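Local coordinates for protein CocE/NonD family hydrolase (Staphylococcus aureus subsp. aureus COL, PDB 3III) that probably hydrolyses ester or amide bonds as an alpha/beta-hydrolase of the CocE/NonD family, with a natural substrate that remains undefined, at residues 25-30 against 35-40; 101-104 against 109-112; 171-176 against 272-277; 193-196 against 201-204; 429-434 against 439-444. All blocks are in the same frame, centred on the assembly; numbering follows the deposited sequence. Where two conformers were deposited one is given.

Contact 1 of 5, residues 25-30 against 35-40; sequences HIVVDS and NQEMIM
Ile26 and Val28 each exchange two backbone hydrogen bonds with Met38 and Gln36 respectively, closing an antiparallel beta hairpin between strands 22-30 and 36-47. Strand 22-30 is an outermost strand of the large mixed sheet, and 36-47 lies between it and 53-60. Ile26 N to Met38 O is 2.9 Å and Val28 N to Gln36 O 2.8 Å; the N-to-C directions of segments 25-30 and 36-40 are 135° apart, a twisted antiparallel pair. Between these pairs, Glu37 CA and Val27 CA lend their hydrogens to Ile26 O and Gln36 O.

On one face Ile26, Val28 and Met38 form an apolar cluster, with Gln36 at its end. Ile26 carries CG1 in the gap between its own N and carbonyl carbon (chi1 71°), which turns CG1 towards Met38 CG, 3.8 Å away, while its CD1 reaches Met40 CB. The selenomethionine Met38 bends at its last torsion and sets CE against Val28 CG2. Phe59 of strand 53-60 covers Ile26 and Met40, and Ser30 OG bonds outward to Gly111 O.

The other face bears His25, Val27, Asp29, Asn35, Glu37 and Ile39. Ile39 lies alongside His25 in a CH-pi contact, its CG1 over the imidazole, 4.0 Å from the ring centroid.

Contact 2 of 5, residues 101-104 against 109-112; sequences SFTP and DPGF
Asp109 and Thr103 meet at the start of helix 110-113, where Asp109 holds the N-cap position. Its CB is the first atom to touch the loop, 3.4 Å from Thr103 OG1, and the Thr103 methyl CG2 also lies against the base of this side chain. With CG anti to the backbone N (chi1 -177°), the carboxylate is carried beneath the threonine. Thr103 OG1 then stands above the flat group, 2.9 Å from Asp109 CG, and is placed too poorly for a hydrogen bond to either oxygen. Its polar partner is Ser100 OG.

At the tip, Asp109 OD1 accepts the capping bond from Gly111 N at 2.8 Å, and Ser100 OG bonds to the same oxygen. Gly111 N approaches from the carboxylate face turned away from Thr103 OG1, 53° out of the plane. The group is thus covered on one face by a hydroxyl and gripped on the other by the first turn of the helix, and Ser100 links the threonine and the aspartate.

Next along the chain, the Pro110 ring packs on the backbone of Phe102, its CD 3.4 Å from Phe102 O, while Pro110 CG lies 4.2 Å from Phe102 CB. The Phe102 ring leads away to Ile26 and Val28 of strand 22-30, Phe59 of strand 53-60 adjoins both Phe102 and Pro110, and Phe112 extends from the helix onto helix 306-319.

Contact 3 of 5, residues 171-176 against 272-277; sequences LAVTQW and GLHNRG
The imidazole of His274 and the indole of Trp176 are the flat groups through which helix 170-179 and the start of helix 275-284 meet. One face of the His274 ring is covered by the residue before it, Leu273, whose CG stands over the ring centre 3.6 Å above the plane. Val173 reaches the same ring obliquely, its CG2 4.2 Å from His274 CE1. Both ring nitrogens are engaged: NE2 with Ser169 OG and ND1 with Leu195 N, which together fix the turn of the imidazole.

The Trp176 indole, also oblique to its partner, brings CZ2 to 4.3 Å from Gly277 O, a light contact with the helix backbone. Its NE1 bonds to Gly194 O, and the carbonyl of Gly277 takes its hydrogen bond from Asn196. The direct contact is therefore slight, the nearest CA atoms, of Val173 and His274, being 8.7 Å apart, and the loop carrying Gly194, Leu195 and Asn196 joins the two helices.

Ser169 lies at the sharp corner between strand 162-168 and helix 170-179, the position of the nucleophile elbow in alpha/beta-hydrolases. With a palmitic acid bound about 5 Å from the His274 side chain, the geometry is consistent with the wall of an active-site pocket of this fold.

Contact 4 of 5, residues 193-196 against 201-204; sequences EGLN and EVAF
Glu201 stretches its side chain back from helix 198-203 to the main chain of Asn196, while Leu195 and Val202 lean against each other beside it. The carboxylate is delivered by a chain extended beyond CG, and Asn196 N meets OE1 nearly in line with the C-O bond, 3.0 Å away and with a N-H...O angle of 165°. Asp197 N donates to the same oxygen, so two successive backbone N-H groups grip OE1 where the loop turns into the helix. Leu195 CB lies 3.4 Å from Glu201 OE1 and flanks the bond with hydrocarbon.

The amide of Asn196 is turned by 66° from the carboxylate plane, and its OD1 stays 4.2 Å from OE1 without direct bonding. A water fills the role of mediator: it donates to Asn196 OD1 and to Glu201 OE2, at 2.7 Å in each case.

The segment 193-196 leaves the end of strand 186-192, one of the parallel strands of the central sheet in this alpha/beta-hydrolase fold, and Glu201 OE2 also forms a salt bridge with Arg276 of helix 275-284. The buried carboxylate is thus matched by a cation, a water and two backbone donors, which would probably favour its charged form. The amide nitrogen of Asn196 is likewise held by helix 275-284.

On the apolar side, Leu195 carries CG between its backbone N and carbonyl carbon (chi1 62°), a setting that sends CD2 across at a slant to Val202 CB, 3.9 Å away. Leu273 touches both leucine and valine, and Phe213 and Tyr214 of helix 213-224 cover Val202.

Contact 5 of 5, residues 429-434 against 439-444; sequences IKKLDR and VNFPDF
In the C-terminal, non-catalytic beta domain, of the kind found in X-Pro dipeptidyl-peptidases and related to galactose-binding domains, Lys431 near the end of strand 424-432 meets Val439 through one backbone bond as the chain returns towards the short strand 441-443. Strand 447-458 lies between 424-432 and 441-443 in the sheet. Val439 N donates to Lys431 O at 2.7 Å, a bond that is almost straight at 177°. Where a second, reciprocal bond might have formed, a water stands instead, accepting from Lys431 N at 3.0 Å and donating to Val439 O at 2.9 Å.

The two side chains run alongside each other in the same direction. Lys431 leaves its backbone with CG anti to N and bends at its third torsion (100°), which lays CE beside the valine, 3.8 Å from Val439 CG2. Asp433 CB touches that same methyl, also at 3.8 Å. Further along, Lys431 CE comes up to the edge of the Phe441 ring, 4.4 Å from CZ; the ring has its own cation-pi partner in Arg338.

The last methylene of Lys431 thus lies against apolar groups, while the ammonium beyond it, probably charged, bonds to Leu502 O and is balanced by the carboxylates of Glu507 and Asp339.

In the fold
Contacts 3 and 4, their centres about 4 and 6 Å from the centre of the chain, form one connected cluster: contact 4 is nested in the loop that contact 3 closes, and the Arg276-Glu201 salt bridge ties them. Direct touching is sparse in contact 3, whereas contact 4 joins a charge-balanced carboxylate to an apolar Leu195-Val202 pair. Contacts 1 and 2, centres about 32 and 22 Å out, adjoin through Ser30-Gly111 and Asp29-Ser101 bonds; the hairpin is the more regular, with His25 and Glu37 exposed, while the capped helix start is wholly buried. Contact 5, largely buried in the other domain, combines one backbone bond, a bridging water and a lysine with outside carboxylates, and reaches contact 3 through Leu273 and Phe444.

Contact 1 of 5, residues 25-30 against 35-40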
# COMPACT_ATOMS: atom_id res chain seq x y z
N HIS A 25 -23.00 7.97 -26.86
CA HIS A 25 -21.84 8.56 -27.50
C HIS A 25 -21.47 9.77 -26.72
O HIS A 25 -22.29 10.67 -26.57
CB HIS A 25 -22.14 8.90 -28.92
CG HIS A 25 -22.37 7.69 -29.76
ND1 HIS A 25 -21.37 7.12 -30.53
CD2 HIS A 25 -23.47 6.93 -29.94
CE1 HIS A 25 -21.86 6.06 -31.16
NE2 HIS A 25 -23.13 5.93 -30.82
N ILE A 26 -20.27 9.78 -26.17
CA ILE A 26 -19.85 10.85 -25.30
C ILE A 26 -18.54 11.46 -25.82
O ILE A 26 -17.90 10.89 -26.70
CB ILE A 26 -19.68 10.34 -23.85
CG1 ILE A 26 -18.47 9.43 -23.75
CG2 ILE A 26 -20.97 9.60 -23.42
CD1 ILE A 26 -17.92 9.24 -22.32
N VAL A 27 -18.20 12.61 -25.26
CA VAL A 27 -16.93 13.29 -25.52
C VAL A 27 -16.27 13.49 -24.14
O VAL A 27 -16.85 14.14 -23.26
CB VAL A 27 -17.17 14.65 -26.24
CG1 VAL A 27 -15.89 15.44 -26.43
CG2 VAL A 27 -17.89 14.45 -27.61
N VAL A 28 -15.04 13.02 -24.00
CA VAL A 28 -14.30 12.96 -22.72
C VAL A 28 -13.28 14.09 -22.73
O VAL A 28 -12.65 14.34 -23.75
CB VAL A 28 -13.59 11.56 -22.51
CG1 VAL A 28 -12.60 11.56 -21.26
CG2 VAL A 28 -14.62 10.46 -22.38
N ASP A 29 -13.13 14.75 -21.58
CA ASP A 29 -12.11 15.77 -21.39
C ASP A 29 -10.79 15.07 -21.06
O ASP A 29 -10.38 14.98 -19.92
CB ASP A 29 -12.50 16.75 -20.27
CG ASP A 29 -12.98 16.03 -18.97
OD1 ASP A 29 -13.60 14.94 -18.97
OD2 ASP A 29 -12.70 16.53 -17.93
N SER A 30 -10.13 14.51 -22.07
CA SER A 30 -8.89 13.79 -21.83
C SER A 30 -7.79 14.77 -21.40
O SER A 30 -7.65 15.84 -21.97
CB SER A 30 -8.43 13.03 -23.08
OG SER A 30 -7.12 12.52 -22.87
N ASN A 35 -10.34 16.79 -26.51
CA ASN A 35 -11.70 16.28 -26.56
C ASN A 35 -11.80 14.96 -27.35
O ASN A 35 -11.59 14.94 -28.58
CB ASN A 35 -12.64 17.27 -27.18
CG ASN A 35 -12.86 18.47 -26.30
OD1 ASN A 35 -12.40 18.51 -25.16
ND2 ASN A 35 -13.48 19.49 -26.86
N GLN A 36 -12.14 13.89 -26.65
CA GLN A 36 -12.11 12.55 -27.26
C GLN A 36 -13.47 11.88 -27.27
O GLN A 36 -14.03 11.57 -26.21
CB GLN A 36 -11.11 11.68 -26.49
CG GLN A 36 -9.68 12.06 -26.76
CD GLN A 36 -9.21 11.68 -28.13
OE1 GLN A 36 -9.70 10.70 -28.67
NE2 GLN A 36 -8.28 12.45 -28.70
N GLU A 37 -13.97 11.63 -28.46
CA GLU A 37 -15.22 10.89 -28.70
C GLU A 37 -15.04 9.38 -28.48
O GLU A 37 -14.07 8.79 -28.90
CB GLU A 37 -15.67 11.06 -30.17
CG GLU A 37 -15.80 12.46 -30.69
CD GLU A 37 -15.74 12.58 -32.26
OE1 GLU A 37 -14.65 12.90 -32.84
OE2 GLU A 37 -16.81 12.38 -32.88
N MSE A 38 -16.01 8.77 -27.83
CA MSE A 38 -16.03 7.39 -27.59
C MSE A 38 -17.44 7.03 -27.21
O MSE A 38 -18.30 7.92 -27.07
CB MSE A 38 -15.05 7.03 -26.47
CG MSE A 38 -15.43 7.56 -25.11
SE MSE A 38 -13.91 7.17 -23.86
CE MSE A 38 -12.51 8.46 -24.61
N ILE A 39 -17.65 5.73 -27.03
CA ILE A 39 -18.88 5.18 -26.51
C ILE A 39 -18.74 4.89 -25.02
O ILE A 39 -17.73 4.37 -24.57
CB ILE A 39 -19.27 3.91 -27.26
CG1 ILE A 39 -19.79 4.28 -28.66
CG2 ILE A 39 -20.27 3.08 -26.47
CD1 ILE A 39 -20.01 3.05 -29.58
N MSE A 40 -19.75 5.27 -24.24
CA MSE A 40 -19.89 4.79 -22.88
C MSE A 40 -21.24 4.07 -22.73
O MSE A 40 -22.34 4.65 -22.98
CB MSE A 40 -19.80 5.96 -21.90
CG MSE A 40 -19.90 5.51 -20.43
SE MSE A 40 -20.40 7.02 -19.28
CE MSE A 40 -20.23 6.09 -17.54
O HOH W 1 -19.19 8.37 -30.20

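Contact 2 of 5, residues 101-104 against 109-112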
# COMPACT_ATOMS: atom_id res chain seq x y z
N SER A 101 -13.03 13.85 -16.22
CA SER A 101 -14.19 13.80 -15.34
C SER A 101 -14.87 12.41 -15.30
O SER A 101 -15.87 12.19 -14.56
CB SER A 101 -15.13 14.95 -15.72
OG SER A 101 -15.55 14.80 -17.07
N PHE A 102 -14.37 11.47 -16.10
CA PHE A 102 -14.97 10.11 -16.19
C PHE A 102 -14.06 9.07 -15.48
O PHE A 102 -14.03 7.89 -15.85
CB PHE A 102 -15.20 9.75 -17.65
CG PHE A 102 -16.35 10.52 -18.29
CD1 PHE A 102 -17.62 10.00 -18.28
CD2 PHE A 102 -16.15 11.76 -18.86
CE1 PHE A 102 -18.67 10.69 -18.85
CE2 PHE A 102 -17.20 12.46 -19.43
CZ PHE A 102 -18.45 11.94 -19.42
N THR A 103 -13.32 9.53 -14.48
CA THR A 103 -12.36 8.73 -13.74
C THR A 103 -12.66 8.80 -12.22
O THR A 103 -12.23 9.73 -11.56
CB THR A 103 -10.93 9.24 -13.94
OG1 THR A 103 -10.65 9.44 -15.33
CG2 THR A 103 -9.93 8.27 -13.34
N PRO A 104 -13.41 7.81 -11.69
CA PRO A 104 -13.51 7.67 -10.26
C PRO A 104 -12.11 7.52 -9.69
O PRO A 104 -11.23 6.94 -10.31
CB PRO A 104 -14.35 6.39 -10.07
CG PRO A 104 -15.13 6.25 -11.42
CD PRO A 104 -14.13 6.75 -12.43
N ASP A 109 -8.10 5.94 -16.37
CA ASP A 109 -8.86 7.06 -16.96
C ASP A 109 -9.20 6.68 -18.39
O ASP A 109 -8.29 6.44 -19.21
CB ASP A 109 -7.96 8.31 -16.98
CG ASP A 109 -8.66 9.54 -17.49
OD1 ASP A 109 -9.77 9.48 -18.08
OD2 ASP A 109 -8.07 10.62 -17.25
N PRO A 110 -10.46 6.56 -18.72
CA PRO A 110 -10.75 6.26 -20.12
C PRO A 110 -10.27 7.31 -21.13
O PRO A 110 -10.09 6.97 -22.30
CB PRO A 110 -12.26 6.11 -20.14
CG PRO A 110 -12.74 6.65 -18.92
CD PRO A 110 -11.69 6.59 -17.89
N GLY A 111 -10.06 8.55 -20.70
CA GLY A 111 -9.54 9.59 -21.56
C GLY A 111 -8.06 9.33 -21.94
O GLY A 111 -7.55 9.95 -22.89
N PHE A 112 -7.40 8.44 -21.20
CA PHE A 112 -6.01 8.03 -21.57
C PHE A 112 -6.05 6.73 -22.34
O PHE A 112 -5.43 6.59 -23.40
CB PHE A 112 -5.08 7.90 -20.33
CG PHE A 112 -3.72 7.30 -20.66
CD1 PHE A 112 -2.80 8.02 -21.38
CD2 PHE A 112 -3.39 6.01 -20.31
CE1 PHE A 112 -1.58 7.50 -21.73
CE2 PHE A 112 -2.16 5.47 -20.67
CZ PHE A 112 -1.25 6.21 -21.37

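Contact 3 of 5, residues 171-176 against 272-277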
# COMPACT_ATOMS: atom_id res chain seq x y z
N LEU A 171 -8.58 -0.72 -5.52
CA LEU A 171 -8.51 -1.19 -6.89
C LEU A 171 -7.26 -2.05 -7.18
O LEU A 171 -7.19 -2.73 -8.22
CB LEU A 171 -8.65 -0.03 -7.89
CG LEU A 171 -9.94 0.84 -7.86
CD1 LEU A 171 -10.16 1.64 -6.62
CD2 LEU A 171 -9.87 1.75 -9.11
N ALA A 172 -6.23 -1.93 -6.34
CA ALA A 172 -5.04 -2.78 -6.35
C ALA A 172 -5.22 -4.03 -5.49
O ALA A 172 -4.85 -5.15 -5.92
CB ALA A 172 -3.78 -1.99 -5.89
N VAL A 173 -5.78 -3.87 -4.29
CA VAL A 173 -5.97 -5.03 -3.39
C VAL A 173 -6.86 -6.09 -4.07
O VAL A 173 -6.56 -7.29 -4.03
CB VAL A 173 -6.63 -4.63 -2.04
CG1 VAL A 173 -6.84 -5.89 -1.10
CG2 VAL A 173 -5.86 -3.52 -1.33
N THR A 174 -7.92 -5.64 -4.74
CA THR A 174 -8.81 -6.58 -5.45
C THR A 174 -8.10 -7.33 -6.59
O THR A 174 -8.54 -8.40 -6.98
CB THR A 174 -10.05 -5.89 -5.99
OG1 THR A 174 -9.70 -4.75 -6.80
CG2 THR A 174 -10.97 -5.41 -4.87
N GLN A 175 -7.03 -6.74 -7.12
CA GLN A 175 -6.21 -7.44 -8.16
C GLN A 175 -5.39 -8.54 -7.54
O GLN A 175 -5.34 -9.62 -8.08
CB GLN A 175 -5.30 -6.49 -8.87
CG GLN A 175 -6.04 -5.37 -9.62
CD GLN A 175 -5.02 -4.51 -10.37
OE1 GLN A 175 -4.29 -5.03 -11.22
NE2 GLN A 175 -4.98 -3.19 -10.07
N TRP A 176 -4.74 -8.29 -6.40
CA TRP A 176 -4.02 -9.39 -5.76
C TRP A 176 -5.00 -10.53 -5.51
O TRP A 176 -4.70 -11.70 -5.76
CB TRP A 176 -3.41 -8.96 -4.42
CG TRP A 176 -2.31 -7.91 -4.48
CD1 TRP A 176 -2.31 -6.70 -3.82
CD2 TRP A 176 -1.03 -8.00 -5.15
NE1 TRP A 176 -1.15 -6.02 -4.09
CE2 TRP A 176 -0.32 -6.82 -4.86
CE3 TRP A 176 -0.39 -8.99 -5.95
CZ2 TRP A 176 0.95 -6.55 -5.37
CZ3 TRP A 176 0.90 -8.73 -6.41
CH2 TRP A 176 1.56 -7.52 -6.13
N GLY A 272 2.25 1.74 6.68
CA GLY A 272 1.06 1.72 7.52
C GLY A 272 -0.21 1.41 6.79
O GLY A 272 -1.27 1.18 7.41
N LEU A 273 -0.16 1.42 5.46
CA LEU A 273 -1.29 0.94 4.66
C LEU A 273 -0.76 -0.00 3.56
O LEU A 273 -0.59 -1.18 3.84
CB LEU A 273 -2.11 2.10 4.09
CG LEU A 273 -3.45 1.68 3.44
CD1 LEU A 273 -4.36 0.94 4.44
CD2 LEU A 273 -4.14 2.92 2.85
N HIS A 274 -0.47 0.49 2.37
CA HIS A 274 -0.16 -0.41 1.24
C HIS A 274 1.28 -0.91 1.09
O HIS A 274 1.53 -1.85 0.33
CB HIS A 274 -0.66 0.17 -0.08
CG HIS A 274 -2.12 0.49 -0.08
ND1 HIS A 274 -3.10 -0.45 0.18
CD2 HIS A 274 -2.77 1.67 -0.27
CE1 HIS A 274 -4.29 0.13 0.08
NE2 HIS A 274 -4.11 1.42 -0.18
N ASN A 275 2.24 -0.24 1.72
CA ASN A 275 3.65 -0.50 1.45
C ASN A 275 4.03 -1.96 1.70
O ASN A 275 4.56 -2.60 0.82
CB ASN A 275 4.50 0.54 2.20
CG ASN A 275 5.91 0.10 2.49
OD1 ASN A 275 6.11 -0.92 3.13
ND2 ASN A 275 6.92 0.91 2.08
N ARG A 276 3.71 -2.49 2.88
CA ARG A 276 4.19 -3.83 3.23
C ARG A 276 3.73 -4.85 2.21
O ARG A 276 4.52 -5.67 1.75
CB ARG A 276 3.72 -4.24 4.63
CG ARG A 276 4.19 -5.60 5.05
CD ARG A 276 3.78 -5.92 6.49
NE ARG A 276 4.33 -7.19 6.92
CZ ARG A 276 3.89 -8.39 6.55
NH1 ARG A 276 2.81 -8.51 5.77
NH2 ARG A 276 4.51 -9.48 6.99
N GLY A 277 2.44 -4.82 1.90
CA GLY A 277 1.82 -5.80 1.03
C GLY A 277 2.13 -5.60 -0.44
O GLY A 277 2.09 -6.56 -1.21

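Contact 4 of 5, residues 193-196 against 201-204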
# COMPACT_ATOMS: atom_id res chain seq x y z
N GLU A 193 -0.02 0.04 -5.74
CA GLU A 193 -0.17 0.28 -4.28
C GLU A 193 -1.41 -0.43 -3.71
O GLU A 193 -2.51 0.14 -3.64
CB GLU A 193 -0.17 1.75 -3.89
CG GLU A 193 1.19 2.44 -4.23
CD GLU A 193 1.51 3.54 -3.27
OE1 GLU A 193 1.56 4.71 -3.72
OE2 GLU A 193 1.71 3.20 -2.09
N GLY A 194 -1.21 -1.69 -3.32
CA GLY A 194 -2.24 -2.41 -2.59
C GLY A 194 -1.75 -3.43 -1.59
O GLY A 194 -0.93 -4.29 -1.91
N LEU A 195 -2.33 -3.37 -0.39
CA LEU A 195 -2.12 -4.37 0.63
C LEU A 195 -2.74 -5.71 0.21
O LEU A 195 -3.49 -5.80 -0.75
CB LEU A 195 -2.73 -3.91 1.97
CG LEU A 195 -4.25 -3.68 2.05
CD1 LEU A 195 -5.00 -4.91 2.39
CD2 LEU A 195 -4.52 -2.54 3.10
N ASN A 196 -2.41 -6.76 0.94
CA ASN A 196 -3.03 -8.04 0.73
C ASN A 196 -3.10 -8.97 1.96
O ASN A 196 -3.42 -10.13 1.83
CB ASN A 196 -2.38 -8.71 -0.47
CG ASN A 196 -0.91 -8.69 -0.39
OD1 ASN A 196 -0.34 -9.25 0.53
ND2 ASN A 196 -0.26 -7.98 -1.32
N GLU A 201 -1.64 -5.37 7.96
CA GLU A 201 -1.36 -4.18 7.14
C GLU A 201 -2.28 -3.01 7.37
O GLU A 201 -1.83 -1.89 7.17
CB GLU A 201 -1.19 -4.53 5.66
CG GLU A 201 -0.02 -5.55 5.56
CD GLU A 201 0.18 -6.28 4.26
OE1 GLU A 201 -0.71 -6.22 3.37
OE2 GLU A 201 1.24 -6.97 4.16
N VAL A 202 -3.52 -3.24 7.83
CA VAL A 202 -4.46 -2.13 8.05
C VAL A 202 -5.26 -2.26 9.37
O VAL A 202 -5.46 -1.26 10.02
CB VAL A 202 -5.43 -1.91 6.85
CG1 VAL A 202 -6.42 -3.10 6.65
CG2 VAL A 202 -6.18 -0.57 7.01
N ALA A 203 -5.77 -3.46 9.69
CA ALA A 203 -6.57 -3.70 10.92
C ALA A 203 -5.72 -3.56 12.21
O ALA A 203 -6.19 -3.06 13.24
CB ALA A 203 -7.34 -5.08 10.86
N PHE A 204 -4.47 -4.01 12.14
CA PHE A 204 -3.55 -3.96 13.25
C PHE A 204 -2.16 -3.73 12.72
O PHE A 204 -1.78 -4.20 11.66
CB PHE A 204 -3.51 -5.27 14.07
CG PHE A 204 -4.88 -5.77 14.54
CD1 PHE A 204 -5.35 -5.50 15.86
CD2 PHE A 204 -5.68 -6.49 13.68
CE1 PHE A 204 -6.61 -5.90 16.25
CE2 PHE A 204 -6.91 -6.93 14.10
CZ PHE A 204 -7.38 -6.61 15.38
O HOH W 2 1.24 -9.26 2.69

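Contact 5 of 5, residues 429-434 against 439-444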
# COMPACT_ATOMS: atom_id res chain seq x y z
N ILE A 429 12.53 5.21 12.39
CA ILE A 429 13.85 5.59 11.87
C ILE A 429 13.72 6.99 11.32
O ILE A 429 12.80 7.27 10.51
CB ILE A 429 14.29 4.67 10.74
CG1 ILE A 429 14.21 3.21 11.19
CG2 ILE A 429 15.76 5.06 10.21
CD1 ILE A 429 15.12 2.89 12.44
N LYS A 430 14.65 7.86 11.73
CA LYS A 430 14.70 9.27 11.26
C LYS A 430 16.09 9.52 10.66
O LYS A 430 17.06 8.83 11.00
CB LYS A 430 14.48 10.26 12.43
CG LYS A 430 13.15 10.15 13.09
CD LYS A 430 12.93 11.13 14.22
CE LYS A 430 11.46 11.06 14.66
NZ LYS A 430 10.50 11.57 13.62
N LYS A 431 16.17 10.51 9.78
CA LYS A 431 17.41 11.02 9.24
C LYS A 431 17.55 12.42 9.72
O LYS A 431 16.55 13.18 9.67
CB LYS A 431 17.42 11.04 7.72
CG LYS A 431 18.81 11.53 7.20
CD LYS A 431 19.06 11.27 5.74
CE LYS A 431 18.85 12.45 4.84
NZ LYS A 431 19.50 12.36 3.52
N LEU A 432 18.76 12.77 10.21
CA LEU A 432 19.06 14.09 10.67
C LEU A 432 20.18 14.63 9.77
O LEU A 432 21.12 13.89 9.44
CB LEU A 432 19.52 14.11 12.13
CG LEU A 432 18.78 13.31 13.20
CD1 LEU A 432 19.39 13.63 14.57
CD2 LEU A 432 17.31 13.68 13.15
N ASP A 433 20.05 15.89 9.37
CA ASP A 433 20.97 16.43 8.37
C ASP A 433 22.26 16.80 9.11
O ASP A 433 22.35 16.55 10.30
CB ASP A 433 20.39 17.60 7.56
CG ASP A 433 19.98 18.76 8.41
OD1 ASP A 433 20.52 18.96 9.52
OD2 ASP A 433 19.08 19.51 7.94
N ARG A 434 23.22 17.37 8.40
CA ARG A 434 24.49 17.74 8.99
C ARG A 434 24.39 18.84 10.03
O ARG A 434 25.31 19.03 10.77
CB ARG A 434 25.48 18.15 7.94
CG ARG A 434 25.87 17.03 7.02
CD ARG A 434 26.32 17.60 5.69
NE ARG A 434 26.96 16.56 4.89
CZ ARG A 434 27.01 16.56 3.58
NH1 ARG A 434 26.48 17.57 2.90
NH2 ARG A 434 27.61 15.56 2.96
N VAL A 439 15.33 15.40 8.67
CA VAL A 439 14.98 15.50 7.24
C VAL A 439 13.64 14.76 7.03
O VAL A 439 13.55 13.51 7.19
CB VAL A 439 16.05 14.85 6.36
CG1 VAL A 439 15.62 14.90 4.82
CG2 VAL A 439 17.41 15.50 6.59
N ASN A 440 12.60 15.51 6.69
CA ASN A 440 11.28 14.92 6.52
C ASN A 440 11.05 14.32 5.14
O ASN A 440 11.61 14.78 4.14
CB ASN A 440 10.20 15.96 6.81
CG ASN A 440 10.16 16.35 8.28
OD1 ASN A 440 10.15 17.53 8.59
ND2 ASN A 440 10.12 15.37 9.20
N PHE A 441 10.14 13.35 5.08
CA PHE A 441 9.80 12.67 3.83
C PHE A 441 8.30 12.52 3.75
O PHE A 441 7.64 12.49 4.79
CB PHE A 441 10.47 11.29 3.72
CG PHE A 441 11.99 11.34 3.66
CD1 PHE A 441 12.65 11.68 2.47
CD2 PHE A 441 12.75 11.10 4.79
CE1 PHE A 441 14.01 11.75 2.41
CE2 PHE A 441 14.12 11.16 4.74
CZ PHE A 441 14.78 11.47 3.56
N PRO A 442 7.76 12.39 2.52
CA PRO A 442 6.39 11.96 2.39
C PRO A 442 6.16 10.66 3.21
O PRO A 442 6.97 9.73 3.16
CB PRO A 442 6.23 11.74 0.87
CG PRO A 442 7.33 12.56 0.26
CD PRO A 442 8.43 12.42 1.20
N ASP A 443 5.01 10.59 3.86
CA ASP A 443 4.72 9.49 4.78
C ASP A 443 3.21 9.37 4.80
O ASP A 443 2.50 10.10 4.11
CB ASP A 443 5.33 9.82 6.14
CG ASP A 443 5.63 8.59 7.01
OD1 ASP A 443 5.02 7.52 6.84
OD2 ASP A 443 6.50 8.74 7.90
N PHE A 444 2.70 8.40 5.53
CA PHE A 444 1.23 8.13 5.50
C PHE A 444 0.47 9.09 6.45
O PHE A 444 0.91 9.37 7.55
CB PHE A 444 0.99 6.70 5.88
CG PHE A 444 -0.45 6.27 5.71
CD1 PHE A 444 -1.20 6.00 6.81
CD2 PHE A 444 -1.00 6.14 4.45
CE1 PHE A 444 -2.53 5.56 6.67
CE2 PHE A 444 -2.30 5.75 4.29
CZ PHE A 444 -3.07 5.49 5.42
O HOH W 3 13.37 11.50 9.24